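PDB 2P67: LAO/AO transport system kinase from Escherichia coli, which belongs to the MeaB family of P-loop GTPases, proteins built on a parallel sheet flanked by helices. Local coordinates for residues Phe173-Ile178 with Asp197-Asn202; Gly60-Pro65 with Val154-Val159; Thr23-Met28 with Phe120-Pro125. All blocks are in the same frame, centred on the assembly; numbering follows the deposited sequence. Where two conformers were deposited one is given.

Interaction 1. Residues Phe173-Ile178 with Asp197-Asn202; sequences FISLQI and DLIVIN
Two neighbouring strands of the parallel sheet of a P-loop NTPase domain meet here, Ile-174, Ser-175, Leu-176 and Gln-177 pairing in order with Leu-198, Ile-199, Val-200 and Ile-201. At the start of the pairing, Asp-197 OD2 takes the backbone N-H of Phe-173 at 2.8 Å, on the anti side of the carboxylate, while Phe-173 O accepts from both Asp-197 N and Leu-198 N. A salt bridge from OD1 to Lys-229 gives the carboxylate a second partner. Farther along, Ser-175 N bonds to Leu-198 O, Val-200 N to Ser-175 O and Gln-177 N to Val-200 O, the last 2.8 Å long; the closing bond, Asn-202 N to Gln-177 O, is weak.

On the face of Ile-174, Leu-176, Leu-198 and Val-200, the paired side chains lie alongside one another and point the same way. Ile-174 CG1 lies 4.1 Å from Leu-198 CB, Ile-174 CG2 meets Val-200 CG2 at 3.9 Å, and Leu-176 CD1 rests by Val-200 CB. This face packs partly on helix 248-264 through Ile-255 and Ile-251. The other face, bearing Ser-175, Gln-177, Ile-199 and Ile-201, is covered by helices 190-195 and 209-225. There Ile-199 CD1 reaches Ser-175 CB, and Ile-201 CD1 touches Gln-177 CB. With CG beside its own backbone N (chi1 -61°) and the chain bent at chi2 (-66°), Gln-177 folds back along its strand: CG lies 3.8 Å from Ile-199 CG2, and NE2 donates to Ser-175 OG at 2.7 Å.

Interaction 2. Residues Gly60-Pro65 with Val154-Val159; sequences GVTGTP and VETVGV
Strands 60-63 and 154-157 run parallel, their axes 4.8 Å apart and inclined by 17°, joined by bonds from Val-61 N to Val-154 O, Thr-156 N to Val-61 O and Gly-63 N to Thr-156 O. A fourth bond, Gly-158 N to Gly-63 O, is short (2.8 Å) and straight at the hydrogen, yet its donor stands 61° out of the carbonyl plane, as the two chains turn out of regular pairing.

Gly-63 opens a sequence that fits a P-loop (Walker A) motif. Near the strand ends, Thr-62 CB sits 4.0 Å from Gly-158 CA, and Val-157 CG1 approaches Gly-63 O at 3.5 Å. Pro-65 CD lies 4.1 Å from Val-157 CG1, the two side chains crossing at about a right angle. The methyls of Thr-62 and Thr-156 touch more loosely, CG2 to CG2 at 4.2 Å. Thr-156 OG1, anti to its own nitrogen (chi1 -164°), donates to Val-92 O. On the face shared with Val-61, Glu-155 lays CB 3.3 Å from Val-61 O, then bends at chi2 and carries its carboxylate off to a salt bridge with Lys-69.

Strand 87-92 flanks the pair beside 154-157 and strand 172-177 beside 60-63, while helix 162-167 packs on Thr-62, Val-154 and Thr-156.

Interaction 3. Residues Thr23-Met28 with Phe120-Pro125; sequences TLAQAM and FIRPVP
Ala-25 O accepts a weak hydrogen bond from Arg-122 NH2, 3.3 Å away with an N-H...O angle of 137°, and a second weak one from the hydroxyl of Thr-29. The stronger partners of the arginine lie farther along the helix, where NH1 forms a salt bridge with Glu-32 and a hydrogen bond with Thr-29. Met-28 CB sits 3.6 Å above the guanidinium plane, over its centre, and Ala-25 CB lies at the edge of the same group. Residues 23-28 of helix 21-32 run nearly parallel to residues 120-124 (12° between axes), which belong to the outermost strand of the P-loop NTPase sheet on this side within the chain. Phe-120 projects from that strand toward the helix, with CG anti to the backbone N. Leu-24 CD2 stands 3.5 Å from the ring centroid and only 4° off its normal, a CH-pi contact squarely over one face. The side chains of Met-28, extended beyond CG, and Phe-120 approach each other from opposite directions and make a Met-aromatic contact at the ring edge, Met-28 SD 3.6 Å from Phe-120 CE2. The same sulfur also touches the aliphatic part of the arginine, Met-28 SD lying 3.5 Å from Arg-122 CG.

In the fold
All three contacts involve one seven-stranded parallel sheet, with strand order 119-124, 87-92, 151-157, 57-63, 172-177, 198-201, 236-239. Interactions 1 and 2 have centres about 9 Å apart and join directly, since strands 57-63 and 172-177 are neighbours: Ile-174 N probably bonds to Gly-60 O, and Leu-176 N to Thr-62 O. Interaction 3 lies at the far edge, its centre about 19 Å from that of interaction 2 and 26 Å from that of interaction 1, and adds helix 21-32, near the N-terminus. Along the chain, the segments of interactions 2 and 3 alternate, whereas both close before interaction 1 opens. The sheet therefore connects the loop that fits a P-loop (Walker A) motif to the N-terminal helices.

Interaction 1. Residues Phe173-Ile178 with Asp197-Asn202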
# COMPACT_ATOMS: atom_id res chain seq x y z
N PHE A 173 14.32 9.88 4.10
CA PHE A 173 13.07 10.54 4.43
C PHE A 173 12.97 10.82 5.93
O PHE A 173 13.02 9.89 6.76
CB PHE A 173 11.85 9.75 3.97
CG PHE A 173 10.57 10.41 4.32
CD1 PHE A 173 10.22 11.62 3.72
CD2 PHE A 173 9.75 9.91 5.33
CE1 PHE A 173 9.04 12.28 4.09
CE2 PHE A 173 8.58 10.56 5.69
CZ PHE A 173 8.24 11.74 5.08
N ILE A 174 12.79 12.09 6.26
CA ILE A 174 12.79 12.59 7.65
C ILE A 174 11.43 13.22 7.97
O ILE A 174 10.96 14.11 7.26
CB ILE A 174 13.91 13.63 7.91
CG1 ILE A 174 15.29 13.04 7.59
CG2 ILE A 174 13.85 14.12 9.37
CD1 ILE A 174 15.94 13.62 6.34
N SER A 175 10.80 12.76 9.05
CA SER A 175 9.48 13.27 9.43
C SER A 175 9.58 14.04 10.74
O SER A 175 10.09 13.51 11.71
CB SER A 175 8.47 12.13 9.56
OG SER A 175 7.24 12.61 10.11
N LEU A 176 9.09 15.27 10.74
CA LEU A 176 9.02 16.07 11.95
C LEU A 176 7.66 15.93 12.60
O LEU A 176 6.61 16.03 11.95
CB LEU A 176 9.32 17.54 11.67
CG LEU A 176 10.78 17.88 11.90
CD1 LEU A 176 11.62 17.32 10.77
CD2 LEU A 176 10.93 19.39 12.00
N GLN A 177 7.71 15.68 13.91
CA GLN A 177 6.50 15.46 14.69
C GLN A 177 6.50 16.38 15.91
O GLN A 177 7.54 16.84 16.35
CB GLN A 177 6.40 14.00 15.14
CG GLN A 177 6.33 12.94 14.01
CD GLN A 177 5.07 13.02 13.13
OE1 GLN A 177 3.98 13.36 13.60
NE2 GLN A 177 5.21 12.66 11.87
N ILE A 178 5.31 16.67 16.42
CA ILE A 178 5.23 17.45 17.64
C ILE A 178 4.79 16.59 18.82
O ILE A 178 4.06 15.61 18.64
CB ILE A 178 4.40 18.76 17.44
CG1 ILE A 178 4.93 19.85 18.37
CG2 ILE A 178 2.89 18.51 17.53
CD1 ILE A 178 6.35 20.31 18.01
N ASP A 197 12.64 7.14 7.62
CA ASP A 197 14.04 6.75 7.90
C ASP A 197 14.51 7.35 9.23
O ASP A 197 15.28 6.71 9.98
CB ASP A 197 14.97 7.16 6.75
CG ASP A 197 14.62 6.45 5.45
OD1 ASP A 197 14.27 5.24 5.51
OD2 ASP A 197 14.64 7.11 4.39
N LEU A 198 14.07 8.59 9.47
CA LEU A 198 14.29 9.29 10.74
C LEU A 198 13.01 10.01 11.16
O LEU A 198 12.29 10.54 10.32
CB LEU A 198 15.45 10.30 10.60
CG LEU A 198 16.83 9.67 10.42
CD1 LEU A 198 17.86 10.63 9.81
CD2 LEU A 198 17.33 9.11 11.76
N ILE A 199 12.72 10.01 12.47
CA ILE A 199 11.65 10.81 13.03
C ILE A 199 12.32 11.82 13.97
O ILE A 199 13.23 11.45 14.72
CB ILE A 199 10.63 9.99 13.87
CG1 ILE A 199 9.98 8.90 13.00
CG2 ILE A 199 9.56 10.91 14.49
CD1 ILE A 199 8.88 9.35 12.10
N VAL A 200 11.88 13.07 13.89
CA VAL A 200 12.46 14.12 14.72
C VAL A 200 11.33 14.82 15.50
O VAL A 200 10.31 15.20 14.92
CB VAL A 200 13.25 15.16 13.87
CG1 VAL A 200 13.64 16.35 14.75
CG2 VAL A 200 14.51 14.52 13.21
N ILE A 201 11.52 14.98 16.81
CA ILE A 201 10.55 15.70 17.63
C ILE A 201 11.18 17.06 17.93
O ILE A 201 12.17 17.14 18.66
CB ILE A 201 10.21 14.96 18.97
CG1 ILE A 201 9.97 13.44 18.76
CG2 ILE A 201 9.04 15.65 19.70
CD1 ILE A 201 8.70 13.04 17.95
N ASN A 202 10.65 18.11 17.31
CA ASN A 202 11.22 19.46 17.49
C ASN A 202 10.62 20.11 18.75
O ASN A 202 9.65 19.59 19.32
CB ASN A 202 10.96 20.31 16.22
CG ASN A 202 11.86 21.57 16.11
OD1 ASN A 202 12.87 21.74 16.81
ND2 ASN A 202 11.47 22.45 15.18

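Interaction 2. Residues Gly60-Pro65 with Val154-Val159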
# COMPACT_ATOMS: atom_id res chain seq x y z
N GLY A 60 14.12 14.14 1.99
CA GLY A 60 12.73 14.56 2.11
C GLY A 60 12.46 14.92 3.55
O GLY A 60 12.89 14.20 4.49
N VAL A 61 11.74 16.02 3.73
CA VAL A 61 11.40 16.48 5.07
C VAL A 61 9.89 16.82 5.10
O VAL A 61 9.44 17.68 4.35
CB VAL A 61 12.25 17.72 5.52
CG1 VAL A 61 11.75 18.24 6.86
CG2 VAL A 61 13.78 17.41 5.58
N THR A 62 9.13 16.13 5.94
CA THR A 62 7.75 16.54 6.19
C THR A 62 7.59 17.06 7.62
O THR A 62 8.33 16.67 8.52
CB THR A 62 6.71 15.43 5.88
OG1 THR A 62 6.92 14.28 6.74
CG2 THR A 62 6.78 15.00 4.44
N GLY A 63 6.65 17.96 7.83
CA GLY A 63 6.33 18.38 9.19
C GLY A 63 4.84 18.46 9.34
O GLY A 63 4.15 18.94 8.44
N THR A 64 4.32 17.97 10.47
CA THR A 64 2.91 18.15 10.80
C THR A 64 2.68 19.61 11.20
O THR A 64 3.63 20.31 11.58
CB THR A 64 2.45 17.19 11.93
OG1 THR A 64 3.30 17.36 13.07
CG2 THR A 64 2.52 15.74 11.46
N PRO A 65 1.43 20.10 11.08
CA PRO A 65 1.14 21.44 11.61
C PRO A 65 1.58 21.58 13.07
O PRO A 65 1.23 20.74 13.92
CB PRO A 65 -0.38 21.55 11.47
CG PRO A 65 -0.71 20.62 10.32
CD PRO A 65 0.24 19.47 10.47
N VAL A 154 13.53 18.22 -0.42
CA VAL A 154 12.16 18.45 -0.83
C VAL A 154 11.31 18.43 0.44
O VAL A 154 11.41 17.50 1.27
CB VAL A 154 11.69 17.47 -1.95
CG1 VAL A 154 11.68 16.00 -1.48
CG2 VAL A 154 10.33 17.90 -2.51
N GLU A 155 10.51 19.46 0.63
CA GLU A 155 9.77 19.52 1.89
C GLU A 155 8.30 19.85 1.69
O GLU A 155 7.94 20.58 0.78
CB GLU A 155 10.45 20.47 2.88
CG GLU A 155 10.52 21.91 2.41
CD GLU A 155 9.38 22.75 2.94
OE1 GLU A 155 9.44 23.98 2.77
OE2 GLU A 155 8.43 22.19 3.52
N THR A 156 7.45 19.28 2.53
CA THR A 156 6.03 19.62 2.49
C THR A 156 5.40 19.26 3.83
O THR A 156 6.04 18.67 4.69
CB THR A 156 5.30 18.95 1.29
OG1 THR A 156 4.03 19.59 1.05
CG2 THR A 156 5.11 17.44 1.50
N VAL A 157 4.14 19.65 3.99
CA VAL A 157 3.38 19.33 5.19
C VAL A 157 3.08 17.84 5.20
O VAL A 157 2.76 17.24 4.17
CB VAL A 157 2.07 20.14 5.27
CG1 VAL A 157 1.30 19.80 6.53
CG2 VAL A 157 2.37 21.63 5.26
N GLY A 158 3.20 17.23 6.38
CA GLY A 158 2.84 15.85 6.58
C GLY A 158 1.37 15.84 6.91
O GLY A 158 0.95 16.27 8.00
N VAL A 159 0.59 15.38 5.93
CA VAL A 159 -0.87 15.31 5.99
C VAL A 159 -1.30 14.34 4.90
O VAL A 159 -0.69 14.29 3.83
CB VAL A 159 -1.54 16.71 5.78
CG1 VAL A 159 -1.31 17.24 4.36
CG2 VAL A 159 -3.03 16.66 6.11

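Interaction 3. Residues Thr23-Met28 with Phe120-Pro125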
# COMPACT_ATOMS: atom_id res chain seq x y z
N THR A 23 20.80 31.57 -13.71
CA THR A 23 20.49 30.59 -14.74
C THR A 23 19.62 29.45 -14.19
O THR A 23 18.70 29.01 -14.86
CB THR A 23 21.73 30.05 -15.50
OG1 THR A 23 22.37 31.12 -16.20
CG2 THR A 23 21.32 29.01 -16.54
N LEU A 24 19.91 28.99 -12.97
CA LEU A 24 19.07 28.00 -12.34
C LEU A 24 17.62 28.51 -12.22
O LEU A 24 16.69 27.80 -12.61
CB LEU A 24 19.62 27.59 -10.97
CG LEU A 24 18.84 26.47 -10.25
CD1 LEU A 24 18.65 25.21 -11.10
CD2 LEU A 24 19.47 26.14 -8.91
N ALA A 25 17.44 29.73 -11.72
CA ALA A 25 16.09 30.29 -11.57
C ALA A 25 15.41 30.40 -12.92
O ALA A 25 14.23 30.06 -13.05
CB ALA A 25 16.17 31.64 -10.90
N GLN A 26 16.15 30.85 -13.93
CA GLN A 26 15.64 30.98 -15.29
C GLN A 26 15.20 29.63 -15.85
O GLN A 26 14.18 29.52 -16.49
CB GLN A 26 16.73 31.52 -16.21
CG GLN A 26 16.72 33.00 -16.47
CD GLN A 26 17.71 33.31 -17.60
OE1 GLN A 26 17.34 33.41 -18.77
NE2 GLN A 26 18.99 33.39 -17.25
N ALA A 27 16.04 28.61 -15.65
CA ALA A 27 15.73 27.25 -16.11
C ALA A 27 14.48 26.68 -15.42
O ALA A 27 13.62 26.04 -16.05
CB ALA A 27 16.97 26.33 -15.88
N MET A 28 14.37 26.89 -14.11
CA MET A 28 13.17 26.48 -13.39
C MET A 28 11.91 27.18 -13.95
O MET A 28 10.91 26.54 -14.22
CB MET A 28 13.32 26.75 -11.89
CG MET A 28 14.47 25.97 -11.24
SD MET A 28 14.36 26.08 -9.45
CE MET A 28 15.53 24.76 -8.98
N PHE A 120 19.49 27.87 -2.01
CA PHE A 120 18.60 28.19 -3.12
C PHE A 120 17.24 27.61 -2.72
O PHE A 120 17.13 26.41 -2.51
CB PHE A 120 19.12 27.52 -4.41
CG PHE A 120 18.41 27.98 -5.67
CD1 PHE A 120 18.95 29.00 -6.46
CD2 PHE A 120 17.21 27.38 -6.07
CE1 PHE A 120 18.30 29.43 -7.63
CE2 PHE A 120 16.56 27.79 -7.24
CZ PHE A 120 17.11 28.84 -8.03
N ILE A 121 16.22 28.46 -2.63
CA ILE A 121 14.88 28.04 -2.21
C ILE A 121 13.84 28.28 -3.33
O ILE A 121 13.74 29.40 -3.83
CB ILE A 121 14.43 28.77 -0.90
CG1 ILE A 121 15.48 28.62 0.20
CG2 ILE A 121 13.06 28.26 -0.45
CD1 ILE A 121 15.46 29.75 1.23
N ARG A 122 13.08 27.25 -3.70
CA ARG A 122 12.07 27.38 -4.76
C ARG A 122 10.76 26.67 -4.38
O ARG A 122 10.80 25.49 -4.02
CB ARG A 122 12.62 26.82 -6.07
CG ARG A 122 11.75 27.09 -7.30
CD ARG A 122 11.89 28.55 -7.79
NE ARG A 122 11.09 28.73 -9.00
CZ ARG A 122 11.48 29.42 -10.07
NH1 ARG A 122 10.66 29.50 -11.12
NH2 ARG A 122 12.69 30.01 -10.13
N PRO A 123 9.61 27.37 -4.47
CA PRO A 123 8.30 26.74 -4.22
C PRO A 123 7.75 25.99 -5.43
O PRO A 123 7.97 26.38 -6.59
CB PRO A 123 7.42 27.95 -3.87
CG PRO A 123 7.99 29.04 -4.77
CD PRO A 123 9.48 28.81 -4.75
N VAL A 124 7.01 24.93 -5.16
CA VAL A 124 6.30 24.19 -6.20
C VAL A 124 4.80 24.29 -5.91
O VAL A 124 4.36 23.84 -4.85
CB VAL A 124 6.75 22.71 -6.24
CG1 VAL A 124 5.99 21.96 -7.31
CG2 VAL A 124 8.23 22.64 -6.47
N PRO A 125 4.03 24.91 -6.83
CA PRO A 125 2.56 25.02 -6.68
C PRO A 125 1.84 23.68 -6.77
O PRO A 125 2.24 22.82 -7.57
CB PRO A 125 2.15 25.94 -7.85
CG PRO A 125 3.24 25.82 -8.84
CD PRO A 125 4.50 25.55 -8.07